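Local structure of proteinase K (Serratia sp., 2B6N) at residues S55-I60 with I114-N119; S31-F36 with L236-N241; V96-C101 with S108-G113; V178-T181 with R187-F190; D174-G179 with Q248-L253. The protein is the subtilase domain of a probably secreted, proteinase K-like serine protease and probably hydrolyses internal peptide bonds through a charge-relay triad. All blocks are in the same frame, centred on the assembly; numbering follows the deposited sequence.

Interaction 1 (S55-I60 with I114-N119); sequences SGYDFI and INWVKN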
# COMPACT_ATOMS: atom_id res chain seq x y z
N SER A 55 15.20 7.12 5.31
CA SER A 55 14.65 8.22 4.51
C SER A 55 15.13 8.22 3.07
O SER A 55 16.32 7.99 2.80
CB SER A 55 14.97 9.57 5.15
OG SER A 55 14.39 9.68 6.43
N GLY A 56 14.21 8.48 2.15
CA GLY A 56 14.55 8.66 0.74
C GLY A 56 14.76 10.15 0.47
O GLY A 56 15.89 10.62 0.25
N TYR A 57 13.67 10.89 0.46
CA TYR A 57 13.75 12.34 0.29
C TYR A 57 12.49 12.98 0.85
O TYR A 57 11.42 12.35 0.84
CB TYR A 57 13.90 12.77 -1.19
CG TYR A 57 14.46 14.17 -1.26
CD1 TYR A 57 15.81 14.40 -1.06
CD2 TYR A 57 13.62 15.28 -1.47
CE1 TYR A 57 16.35 15.66 -1.10
CE2 TYR A 57 14.16 16.59 -1.51
CZ TYR A 57 15.53 16.76 -1.31
OH TYR A 57 16.11 18.01 -1.31
N ASP A 58 12.64 14.21 1.33
CA ASP A 58 11.53 14.98 1.86
C ASP A 58 11.24 16.17 0.94
O ASP A 58 11.99 17.15 0.94
CB ASP A 58 11.85 15.40 3.31
CG ASP A 58 10.74 16.22 3.96
OD1 ASP A 58 9.84 16.73 3.26
OD2 ASP A 58 10.77 16.36 5.21
N PHE A 59 10.18 16.07 0.14
CA PHE A 59 9.75 17.14 -0.76
C PHE A 59 8.91 18.23 -0.09
O PHE A 59 8.60 19.25 -0.72
CB PHE A 59 9.08 16.58 -2.02
CG PHE A 59 10.04 15.82 -2.90
CD1 PHE A 59 10.10 14.42 -2.86
CD2 PHE A 59 10.94 16.52 -3.72
CE1 PHE A 59 11.01 13.73 -3.66
CE2 PHE A 59 11.85 15.85 -4.52
CZ PHE A 59 11.89 14.43 -4.49
N ILE A 60 8.57 18.06 1.18
CA ILE A 60 7.95 19.17 1.93
C ILE A 60 9.03 20.13 2.42
O ILE A 60 8.96 21.34 2.15
CB ILE A 60 7.12 18.64 3.12
CG1 ILE A 60 6.01 17.71 2.61
CG2 ILE A 60 6.54 19.80 3.96
CD1 ILE A 60 4.94 18.40 1.72
N ILE A 114 7.23 10.79 -6.98
CA ILE A 114 7.10 9.69 -7.96
C ILE A 114 8.39 9.61 -8.78
O ILE A 114 8.98 8.54 -8.93
CB ILE A 114 5.90 9.91 -8.90
CG1 ILE A 114 4.58 9.86 -8.12
CG2 ILE A 114 5.88 8.84 -10.00
CD1 ILE A 114 3.37 10.48 -8.86
N ASN A 115 8.81 10.76 -9.31
CA ASN A 115 10.00 10.82 -10.14
C ASN A 115 11.21 10.38 -9.34
O ASN A 115 12.06 9.67 -9.85
CB ASN A 115 10.22 12.21 -10.73
CG ASN A 115 9.18 12.59 -11.79
OD1 ASN A 115 8.52 11.73 -12.38
ND2 ASN A 115 9.05 13.89 -12.05
N TRP A 116 11.27 10.81 -8.07
CA TRP A 116 12.39 10.43 -7.20
C TRP A 116 12.53 8.92 -7.12
O TRP A 116 13.63 8.39 -7.26
CB TRP A 116 12.29 11.06 -5.79
CG TRP A 116 13.56 10.83 -4.99
CD1 TRP A 116 14.66 11.64 -4.94
CD2 TRP A 116 13.85 9.70 -4.18
NE1 TRP A 116 15.62 11.09 -4.12
CE2 TRP A 116 15.15 9.89 -3.65
CE3 TRP A 116 13.15 8.53 -3.84
CZ2 TRP A 116 15.76 8.96 -2.80
CZ3 TRP A 116 13.75 7.61 -2.98
CH2 TRP A 116 15.04 7.84 -2.47
N VAL A 117 11.41 8.22 -6.88
CA VAL A 117 11.43 6.74 -6.85
C VAL A 117 11.93 6.16 -8.18
O VAL A 117 12.80 5.29 -8.19
CB VAL A 117 10.04 6.14 -6.47
CG1 VAL A 117 10.06 4.59 -6.55
CG2 VAL A 117 9.62 6.60 -5.05
N LYS A 118 11.36 6.64 -9.30
CA LYS A 118 11.78 6.23 -10.65
C LYS A 118 13.30 6.35 -10.82
O LYS A 118 13.95 5.43 -11.33
CB LYS A 118 11.06 7.06 -11.73
CG LYS A 118 11.49 6.70 -13.16
CD LYS A 118 10.72 7.50 -14.17
CE LYS A 118 11.18 8.95 -14.22
NZ LYS A 118 10.31 9.74 -15.16
N ASN A 119 13.85 7.48 -10.39
CA ASN A 119 15.26 7.76 -10.61
C ASN A 119 16.20 7.08 -9.62
O ASN A 119 17.38 6.91 -9.93
CB ASN A 119 15.51 9.28 -10.68
CG ASN A 119 14.75 9.93 -11.83
OD1 ASN A 119 14.57 9.33 -12.89
ND2 ASN A 119 14.30 11.15 -11.62

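Interaction 2 (S31-F36 with L236-N241); sequences SGVTAF and LYLDEN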
# COMPACT_ATOMS: atom_id res chain seq x y z
N SER A 31 12.46 -10.06 1.52
CA SER A 31 13.92 -9.98 1.45
C SER A 31 14.35 -9.58 0.05
O SER A 31 13.80 -10.08 -0.94
CB SER A 31 14.56 -11.33 1.81
OG SER A 31 14.41 -11.60 3.19
N GLY A 32 15.30 -8.63 -0.01
CA GLY A 32 15.89 -8.19 -1.26
C GLY A 32 15.01 -7.25 -2.07
O GLY A 32 15.37 -6.88 -3.20
N VAL A 33 13.89 -6.84 -1.48
CA VAL A 33 12.93 -5.92 -2.11
C VAL A 33 12.87 -4.60 -1.34
O VAL A 33 13.05 -4.59 -0.11
CB VAL A 33 11.49 -6.54 -2.18
CG1 VAL A 33 10.49 -5.60 -2.88
CG2 VAL A 33 11.52 -7.88 -2.89
N THR A 34 12.65 -3.49 -2.04
CA THR A 34 12.51 -2.19 -1.40
C THR A 34 11.12 -1.62 -1.67
O THR A 34 10.65 -1.61 -2.81
CB THR A 34 13.59 -1.20 -1.90
OG1 THR A 34 14.88 -1.74 -1.62
CG2 THR A 34 13.48 0.14 -1.17
N ALA A 35 10.46 -1.18 -0.61
CA ALA A 35 9.14 -0.60 -0.71
C ALA A 35 9.27 0.88 -0.42
O ALA A 35 9.67 1.27 0.68
CB ALA A 35 8.19 -1.26 0.29
N PHE A 36 8.91 1.68 -1.41
CA PHE A 36 8.94 3.14 -1.30
C PHE A 36 7.57 3.66 -0.85
O PHE A 36 6.55 3.43 -1.49
CB PHE A 36 9.35 3.74 -2.65
CG PHE A 36 10.78 3.41 -3.03
CD1 PHE A 36 11.09 2.28 -3.79
CD2 PHE A 36 11.81 4.24 -2.60
CE1 PHE A 36 12.43 1.97 -4.13
CE2 PHE A 36 13.15 3.95 -2.93
CZ PHE A 36 13.46 2.82 -3.68
N LEU A 236 6.30 -9.61 -1.30
CA LEU A 236 6.41 -11.07 -1.15
C LEU A 236 6.69 -11.76 -2.48
O LEU A 236 7.56 -12.62 -2.57
CB LEU A 236 5.13 -11.67 -0.56
CG LEU A 236 4.70 -11.24 0.85
CD1 LEU A 236 3.44 -12.00 1.27
CD2 LEU A 236 5.81 -11.45 1.87
N TYR A 237 5.93 -11.37 -3.51
CA TYR A 237 6.07 -12.00 -4.83
C TYR A 237 7.43 -11.71 -5.45
O TYR A 237 7.99 -12.54 -6.14
CB TYR A 237 4.98 -11.53 -5.80
CG TYR A 237 3.55 -11.93 -5.47
CD1 TYR A 237 2.52 -11.51 -6.29
CD2 TYR A 237 3.23 -12.68 -4.33
CE1 TYR A 237 1.19 -11.85 -6.03
CE2 TYR A 237 1.89 -13.04 -4.06
CZ TYR A 237 0.88 -12.61 -4.92
OH TYR A 237 -0.44 -12.89 -4.69
N LEU A 238 7.97 -10.52 -5.18
CA LEU A 238 9.27 -10.11 -5.73
C LEU A 238 10.45 -10.74 -4.96
O LEU A 238 11.56 -10.82 -5.49
CB LEU A 238 9.37 -8.59 -5.77
CG LEU A 238 8.64 -7.89 -6.93
CD1 LEU A 238 8.51 -6.37 -6.68
CD2 LEU A 238 9.31 -8.18 -8.29
N ASP A 239 10.21 -11.14 -3.72
CA ASP A 239 11.16 -11.96 -2.95
C ASP A 239 11.17 -13.37 -3.57
O ASP A 239 12.23 -13.92 -3.90
CB ASP A 239 10.71 -11.98 -1.48
CG ASP A 239 11.56 -12.87 -0.57
OD1 ASP A 239 12.52 -13.53 -1.02
OD2 ASP A 239 11.23 -12.92 0.63
N GLU A 240 9.97 -13.94 -3.73
CA GLU A 240 9.78 -15.24 -4.40
C GLU A 240 10.37 -15.30 -5.82
O GLU A 240 11.04 -16.28 -6.20
CB GLU A 240 8.29 -15.58 -4.44
CG GLU A 240 7.94 -16.90 -5.12
CD GLU A 240 6.45 -17.06 -5.38
OE1 GLU A 240 5.66 -16.19 -4.95
OE2 GLU A 240 6.06 -18.06 -6.02
N ASN A 241 10.13 -14.26 -6.61
CA ASN A 241 10.64 -14.20 -7.97
C ASN A 241 11.08 -12.76 -8.28
O ASN A 241 10.27 -11.96 -8.71
CB ASN A 241 9.55 -14.65 -8.96
CG ASN A 241 10.04 -14.71 -10.40
OD1 ASN A 241 11.16 -14.28 -10.73
ND2 ASN A 241 9.20 -15.24 -11.28
O HOH W 1 14.16 -10.28 -4.02

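Interaction 3 (V96-C101 with S108-G113); sequences VRVLNC and SGVIAG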
# COMPACT_ATOMS: atom_id res chain seq x y z
N VAL A 96 9.40 8.47 1.33
CA VAL A 96 9.42 9.58 0.36
C VAL A 96 8.31 10.52 0.80
O VAL A 96 7.14 10.24 0.59
CB VAL A 96 9.22 9.07 -1.09
CG1 VAL A 96 9.36 10.22 -2.09
CG2 VAL A 96 10.28 8.02 -1.40
N ARG A 97 8.70 11.61 1.46
CA ARG A 97 7.70 12.50 2.07
C ARG A 97 7.20 13.56 1.10
O ARG A 97 7.95 14.47 0.66
CB ARG A 97 8.24 13.12 3.38
CG ARG A 97 7.30 14.15 4.00
CD ARG A 97 7.80 14.62 5.37
NE ARG A 97 6.83 15.49 6.05
CZ ARG A 97 7.07 16.73 6.48
NH1 ARG A 97 8.26 17.30 6.34
NH2 ARG A 97 6.09 17.40 7.08
N VAL A 98 5.91 13.45 0.75
CA VAL A 98 5.28 14.38 -0.18
C VAL A 98 4.05 15.05 0.43
O VAL A 98 3.39 15.88 -0.21
CB VAL A 98 4.92 13.73 -1.53
CG1 VAL A 98 6.17 13.14 -2.19
CG2 VAL A 98 3.83 12.65 -1.38
N LEU A 99 3.75 14.66 1.67
CA LEU A 99 2.57 15.18 2.37
C LEU A 99 3.04 15.78 3.67
O LEU A 99 3.93 15.21 4.32
CB LEU A 99 1.55 14.06 2.64
CG LEU A 99 0.99 13.31 1.43
CD1 LEU A 99 -0.07 12.30 1.87
CD2 LEU A 99 0.43 14.31 0.41
N ASN A 100 2.46 16.92 4.04
CA ASN A 100 2.91 17.68 5.22
C ASN A 100 2.37 17.14 6.58
O ASN A 100 1.75 16.06 6.64
CB ASN A 100 2.63 19.19 5.03
CG ASN A 100 1.15 19.51 4.92
OD1 ASN A 100 0.30 18.81 5.47
ND2 ASN A 100 0.84 20.60 4.22
N CYS A 101 2.63 17.86 7.67
CA CYS A 101 2.23 17.41 9.00
C CYS A 101 0.71 17.26 9.14
O CYS A 101 0.23 16.50 9.99
CB CYS A 101 2.80 18.33 10.10
SG CYS A 101 4.64 18.37 10.24
N SER A 108 2.58 19.07 -7.65
CA SER A 108 4.00 19.21 -7.99
C SER A 108 4.88 18.35 -7.08
O SER A 108 5.76 17.63 -7.57
CB SER A 108 4.43 20.70 -7.96
N GLY A 109 4.64 18.41 -5.77
CA GLY A 109 5.46 17.68 -4.79
C GLY A 109 5.25 16.18 -4.89
O GLY A 109 6.20 15.39 -4.78
N VAL A 110 4.00 15.77 -5.13
CA VAL A 110 3.70 14.35 -5.28
C VAL A 110 4.42 13.80 -6.52
O VAL A 110 5.01 12.72 -6.47
CB VAL A 110 2.19 14.08 -5.39
CG1 VAL A 110 1.91 12.61 -5.81
CG2 VAL A 110 1.49 14.43 -4.06
N ILE A 111 4.33 14.55 -7.62
CA ILE A 111 5.05 14.19 -8.86
C ILE A 111 6.57 14.13 -8.64
O ILE A 111 7.24 13.21 -9.13
CB ILE A 111 4.65 15.12 -10.04
CG1 ILE A 111 3.20 14.84 -10.49
CG2 ILE A 111 5.66 15.00 -11.20
CD1 ILE A 111 2.61 15.88 -11.40
N ALA A 112 7.11 15.11 -7.91
CA ALA A 112 8.52 15.07 -7.53
C ALA A 112 8.88 13.75 -6.82
O ALA A 112 9.91 13.15 -7.13
CB ALA A 112 8.92 16.30 -6.66
N GLY A 113 8.04 13.31 -5.89
CA GLY A 113 8.26 12.03 -5.17
C GLY A 113 8.20 10.80 -6.08
O GLY A 113 9.00 9.86 -5.94

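Interaction 4 (V178-T181 with R187-F190); sequences VGST and RSSF. With SO4 (sulfate ion), chain D.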
# COMPACT_ATOMS: atom_id res chain seq x y z
N VAL A 178 -6.42 0.03 -5.50
CA VAL A 178 -6.86 -0.88 -4.43
C VAL A 178 -8.08 -0.32 -3.70
O VAL A 178 -8.03 0.76 -3.12
CB VAL A 178 -5.69 -1.15 -3.43
CG1 VAL A 178 -6.09 -2.19 -2.37
CG2 VAL A 178 -4.42 -1.60 -4.18
N GLY A 179 -9.19 -1.06 -3.77
CA GLY A 179 -10.37 -0.74 -2.96
C GLY A 179 -10.26 -1.38 -1.58
O GLY A 179 -9.41 -2.24 -1.34
N SER A 180 -11.15 -0.95 -0.67
CA SER A 180 -11.10 -1.33 0.75
C SER A 180 -12.24 -2.27 1.14
O SER A 180 -13.39 -2.05 0.70
CB SER A 180 -11.18 -0.07 1.61
OG SER A 180 -11.25 -0.39 2.98
N THR A 181 -11.95 -3.28 1.98
CA THR A 181 -12.99 -4.14 2.55
C THR A 181 -13.01 -4.13 4.07
O THR A 181 -12.04 -3.70 4.70
CB THR A 181 -12.80 -5.62 2.12
OG1 THR A 181 -11.52 -6.08 2.58
CG2 THR A 181 -12.88 -5.77 0.58
N ARG A 187 -17.44 -4.54 0.83
CA ARG A 187 -16.81 -3.27 0.45
C ARG A 187 -17.01 -2.27 1.60
O ARG A 187 -18.14 -2.10 2.10
CB ARG A 187 -17.45 -2.73 -0.85
CG ARG A 187 -16.87 -1.40 -1.29
CD ARG A 187 -17.64 -0.79 -2.47
NE ARG A 187 -19.00 -0.41 -2.07
CZ ARG A 187 -19.37 0.81 -1.68
NH1 ARG A 187 -18.49 1.81 -1.64
NH2 ARG A 187 -20.64 1.04 -1.35
N SER A 188 -15.93 -1.64 2.05
CA SER A 188 -16.06 -0.58 3.06
C SER A 188 -16.98 0.51 2.53
O SER A 188 -16.93 0.84 1.34
CB SER A 188 -14.67 0.02 3.39
OG SER A 188 -13.76 -1.00 3.82
N SER A 189 -17.79 1.11 3.41
CA SER A 189 -18.82 2.07 2.96
C SER A 189 -18.25 3.26 2.18
O SER A 189 -18.94 3.84 1.32
CB SER A 189 -19.64 2.58 4.14
OG SER A 189 -18.80 3.26 5.06
N PHE A 190 -17.01 3.64 2.50
CA PHE A 190 -16.35 4.79 1.91
C PHE A 190 -15.57 4.41 0.64
O PHE A 190 -15.08 5.29 -0.04
CB PHE A 190 -15.37 5.41 2.92
CG PHE A 190 -14.41 4.41 3.50
CD1 PHE A 190 -13.34 3.96 2.75
CD2 PHE A 190 -14.62 3.88 4.76
CE1 PHE A 190 -12.46 2.99 3.26
CE2 PHE A 190 -13.76 2.93 5.29
CZ PHE A 190 -12.67 2.48 4.54
S SO4 D . -17.22 0.69 7.19
O1 SO4 D . -17.92 0.12 8.35
O2 SO4 D . -17.55 2.11 7.05
O3 SO4 D . -17.67 0.00 5.98
O4 SO4 D . -15.79 0.59 7.45

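Interaction 5 (D174-G179 with Q248-L253); sequences DAITVG and QVTNLL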
# COMPACT_ATOMS: atom_id res chain seq x y z
N ASP A 174 -1.53 2.21 -15.42
CA ASP A 174 -0.59 1.20 -14.98
C ASP A 174 -0.37 1.14 -13.47
O ASP A 174 0.47 0.37 -13.00
CB ASP A 174 0.74 1.31 -15.75
CG ASP A 174 0.59 0.88 -17.19
OD1 ASP A 174 -0.30 0.06 -17.49
OD2 ASP A 174 1.34 1.38 -18.03
N ALA A 175 -1.13 1.94 -12.73
CA ALA A 175 -1.21 1.81 -11.27
C ALA A 175 -2.02 0.57 -10.93
O ALA A 175 -2.95 0.21 -11.67
CB ALA A 175 -1.85 3.06 -10.64
N ILE A 176 -1.65 -0.10 -9.84
CA ILE A 176 -2.52 -1.13 -9.24
C ILE A 176 -3.38 -0.37 -8.24
O ILE A 176 -2.86 0.16 -7.24
CB ILE A 176 -1.72 -2.24 -8.53
CG1 ILE A 176 -0.86 -3.02 -9.53
CG2 ILE A 176 -2.67 -3.24 -7.82
CD1 ILE A 176 0.32 -3.73 -8.88
N THR A 177 -4.68 -0.31 -8.51
CA THR A 177 -5.60 0.54 -7.72
C THR A 177 -6.42 -0.33 -6.78
O THR A 177 -7.04 -1.31 -7.21
CB THR A 177 -6.48 1.40 -8.67
OG1 THR A 177 -5.61 2.27 -9.41
CG2 THR A 177 -7.53 2.25 -7.88
N VAL A 178 -6.42 0.03 -5.50
CA VAL A 178 -6.86 -0.88 -4.43
C VAL A 178 -8.08 -0.32 -3.70
O VAL A 178 -8.03 0.76 -3.12
CB VAL A 178 -5.69 -1.15 -3.43
CG1 VAL A 178 -6.09 -2.19 -2.37
CG2 VAL A 178 -4.42 -1.60 -4.18
N GLY A 179 -9.19 -1.06 -3.77
CA GLY A 179 -10.37 -0.74 -2.96
C GLY A 179 -10.26 -1.38 -1.58
O GLY A 179 -9.41 -2.24 -1.34
N GLN A 248 3.87 -8.29 -14.76
CA GLN A 248 3.82 -9.68 -14.28
C GLN A 248 3.40 -9.75 -12.80
O GLN A 248 2.66 -10.66 -12.41
CB GLN A 248 5.16 -10.37 -14.49
CG GLN A 248 5.51 -10.58 -15.98
CD GLN A 248 6.92 -11.12 -16.20
OE1 GLN A 248 7.87 -10.76 -15.50
NE2 GLN A 248 7.06 -11.99 -17.21
N VAL A 249 3.88 -8.80 -11.99
CA VAL A 249 3.39 -8.66 -10.60
C VAL A 249 1.87 -8.42 -10.59
O VAL A 249 1.14 -9.06 -9.83
CB VAL A 249 4.15 -7.58 -9.81
CG1 VAL A 249 3.51 -7.38 -8.43
CG2 VAL A 249 5.64 -7.97 -9.68
N THR A 250 1.40 -7.49 -11.42
CA THR A 250 -0.03 -7.19 -11.53
C THR A 250 -0.84 -8.44 -11.88
O THR A 250 -1.86 -8.73 -11.24
CB THR A 250 -0.31 -6.07 -12.57
OG1 THR A 250 0.44 -4.91 -12.21
CG2 THR A 250 -1.79 -5.70 -12.62
N ASN A 251 -0.38 -9.17 -12.90
CA ASN A 251 -1.05 -10.40 -13.31
C ASN A 251 -1.08 -11.48 -12.23
O ASN A 251 -2.10 -12.17 -12.07
CB ASN A 251 -0.41 -10.97 -14.58
CG ASN A 251 -1.15 -12.19 -15.11
OD1 ASN A 251 -0.61 -13.29 -15.12
ND2 ASN A 251 -2.40 -12.00 -15.52
N LEU A 252 0.03 -11.62 -11.50
CA LEU A 252 0.14 -12.62 -10.44
C LEU A 252 -0.78 -12.27 -9.27
O LEU A 252 -1.43 -13.15 -8.72
CB LEU A 252 1.58 -12.75 -9.96
CG LEU A 252 1.98 -14.03 -9.22
CD1 LEU A 252 1.64 -15.31 -10.05
CD2 LEU A 252 3.45 -13.97 -8.92
N LEU A 253 -0.82 -11.00 -8.91
CA LEU A 253 -1.78 -10.55 -7.90
C LEU A 253 -3.20 -10.94 -8.28
O LEU A 253 -3.97 -11.44 -7.45
CB LEU A 253 -1.69 -9.02 -7.69
CG LEU A 253 -0.55 -8.49 -6.82
CD1 LEU A 253 -0.34 -6.97 -7.03
CD2 LEU A 253 -0.81 -8.79 -5.35
O HOH W 2 -0.52 -2.46 -13.20

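Interaction 1 (S55-I60 with I114-N119)
Trp116 lays its indole against Gly56, Tyr57 and Phe59, and this one side chain carries helix 107-120's half of the contact. Its CG stands anti to the backbone N (chi1 -171°), which sends the ring straight out from the helix toward strand 53-58, an outermost strand of the parallel sheet in the subtilase core. The six-membered end slides over the glycine: Gly56 CA is 3.3 Å from Trp116 CH2, and Gly56 C lies 3.5 Å above the indole plane near its rim. Glycine suits the place because a bare backbone lets an aromatic ring settle directly on the strand. Over the same face, above the pyrrole end, sits Tyr57 CB, 3.9 Å from the five-membered ring's centroid and 13° off the normal, a CH-pi contact. The tyrosine ring then leads away, and its OH bonds to Asn62. Phe59, just past the strand, meets the root of the indole edge-on: its CZ is 3.6 Å from Trp116 CB, with that carbon near the phenyl plane. Over one face of the phenyl ring lies Tyr57 CD2, so the three aromatics form a cluster. Beyond the segments Trp116 also touches Val94, Val96 and Phe36. No hydrogen bond joins the two segments, although strand 53-58 bonds through its backbone to Gly95 and Arg97; the direct contact between strand and helix rests on shape complementarity and dispersion, with one CH-pi contact.

Interaction 2 (S31-F36 with L236-N241)
Asp239, in the last turn of helix 223-240, reaches across to the backbone of Ser31. Its CB lies 3.7 Å from Ser31 O, and with CG anti to the backbone N (chi1 176°) the carboxylate is carried alongside the Ser31 peptide, CG standing 3.6 Å from Ser31 N. At the tip the two oxygens part company. OD1 has Ser31 O as its nearest neighbour, 3.7 Å away and without a hydrogen bond, whereas OD2 takes a weak hydrogen bond from Ser31 N, 3.2 Å long and bent to 129°. The same OD2 accepts from Asp29 N and, weakly, from Gly30 N, so one carboxylate oxygen gathers the N-H groups of three successive residues; a short acidic side chain is well suited to such a run of backbone donors. This loop leads into strand 34-39 of the parallel subtilase sheet, the strand that ends at the predicted charge-relay Asp39, while the helix carries the predicted charge-relay Ser224 in its first turn. The contact therefore joins the far ends of two elements that both carry predicted charge-relay residues. Next to the polar patch, buried Val33 turns CG2 to the helix, 3.7 Å from Leu238 CB and 3.6 Å from Asp239 N, its side chain crossing that of Leu238 at about a right angle. A water bridges the two backbones, donating to Ser31 O at 3.1 Å and to Leu238 O at 3.0 Å.

Interaction 3 (V96-C101 with S108-G113)
Val96 and Val98 pack onto Gly109, Val110 and Gly113 where strand 92-97 turns back into helix 107-120, the first half of a beta-alpha-beta crossover that continues to strand 125-129 of the same parallel sheet. The tight part runs from Gly109 O to Gly113 CA, with Val98 CG1 touching both, at 3.4 Å and 3.8 Å. Val96 CG1 comes within 3.7 Å of the same Gly113 CA, so two methyls converge on a helix position with no side chain; a glycine here allows the helix to lie close against branched residues at the end of the strand and just beyond it. Gly109 O is already engaged by Gly113 N in the helix. Gly109, unlike Gly113, has room beside Val98. The loose side lies at the start of the helix, where Ser108 is exposed, and along the chain beyond Val98, which diverges through Asn100 to Cys101, whose disulfide to Cys69 holds that outlying loop. The compact valine end lies near the probable catalytic site, the side chain of Val98 being about 6 Å from that of the predicted charge-relay Asp39. Val98 faces Val110 with the two side chains at roughly a right angle, CG2 to CG2, 4.0 Å apart.

Interaction 4 (V178-T181 with R187-F190)
Thr181 and Arg187 form a single backbone bridge, and beside it Ser188 N donates to Ser180 O in a bond of 2.9 Å that is nearly straight at hydrogen (166°), although the donor stands 39° out of the carbonyl plane. Next to this bond the side chains repeat the link: Ser180 OG and Ser188 OG are 2.7 Å apart, a hydrogen bond in which either hydroxyl may donate. Ser188 OG is bonded to Ser204 OG as well, so the buried hydroxyls of Ser180 and Ser188 find partners in other serines, small enough to fit between adjacent backbones. The segments belong to strand 176-181 of the parallel subtilase sheet and to the loop after it, which returns to the strand's end before strand 199-202 begins. Phe190 has CG between its backbone N and carbonyl carbon (chi1 52°), which folds the ring back with a face against Ser188 CB, 3.4 Å above its plane, and CE1 3.7 Å from Ser180 CB. The phenyl side chain, about 8 Å from that of the predicted charge-relay Ser224, also packs on an apolar side chain of the bound peptide. Arg187 points the other way, to a salt bridge with Asp264 and a bond to Ser191 O. A sulfate, probably from the crystallisation liquor, accepts from Ser189 N through O3 (2.8 Å) and from Ser189 OG through O2 (2.6 Å).

Interaction 5 (D174-G179 with Q248-L253)
Thr250 OG1, set against the side chain of Ile176, is also held by two hydrogen bonds. A water donates to it at 2.8 Å and, with its other hydrogen, to Asp174 O at 3.0 Å, while the hydroxyl itself is bonded to Pro246 O one turn earlier in helix 246-256. Threonine suits this border: its OG1 serves the water and the helix backbone, and its compact form lets an aliphatic chain pass close by. Ile176 does so, with CG1 and CD1 both 3.5 Å from Thr250 OG1, as the two side chains slide past each other in opposite directions. CG1 of Ile176 lies anti to its carbonyl carbon (chi1 -64°) and chi2 is extended, which carries CD1 outward from the strand to Leu253 CD1, 3.8 Å away. Leucine fits there because its branched end can fill the corner between elements: Leu253 also packs on Val233 and Tyr237 of helix 223-240, and Ile176 has a neighbour in Thr152 on the adjoining strand. The contact thus seats helix 246-256, the last helix of the chain, on strand 176-181 at Ile176, next to the outermost strand 199-202 of the parallel subtilase sheet. No direct hydrogen bond spans the two segments. Their union relies on one buried isoleucine, with the water supplying the polar link at the margin, so its strength lies chiefly in apolar burial.

From the N terminus, 31-36 opens the long loop that interaction 2 closes only at 236-241. Inside it, 55-60 starts interaction 1, and interaction 3 runs its short course from 96-101 to 108-113 before 114-119 completes interaction 1; the two share helix 107-120 and neighbouring strands, and nest one within the other. Segments 174-179 and 178-181, overlapping on strand 176-181, open interactions 5 and 4; the latter closes at once at 187-190, still within interaction 2. Interaction 5 ends at 248-253, beyond 236-241, so it crosses interaction 2, and their helices pack together through Leu238 and Val249. All five reach one parallel sheet, tying it to three helices and a loop.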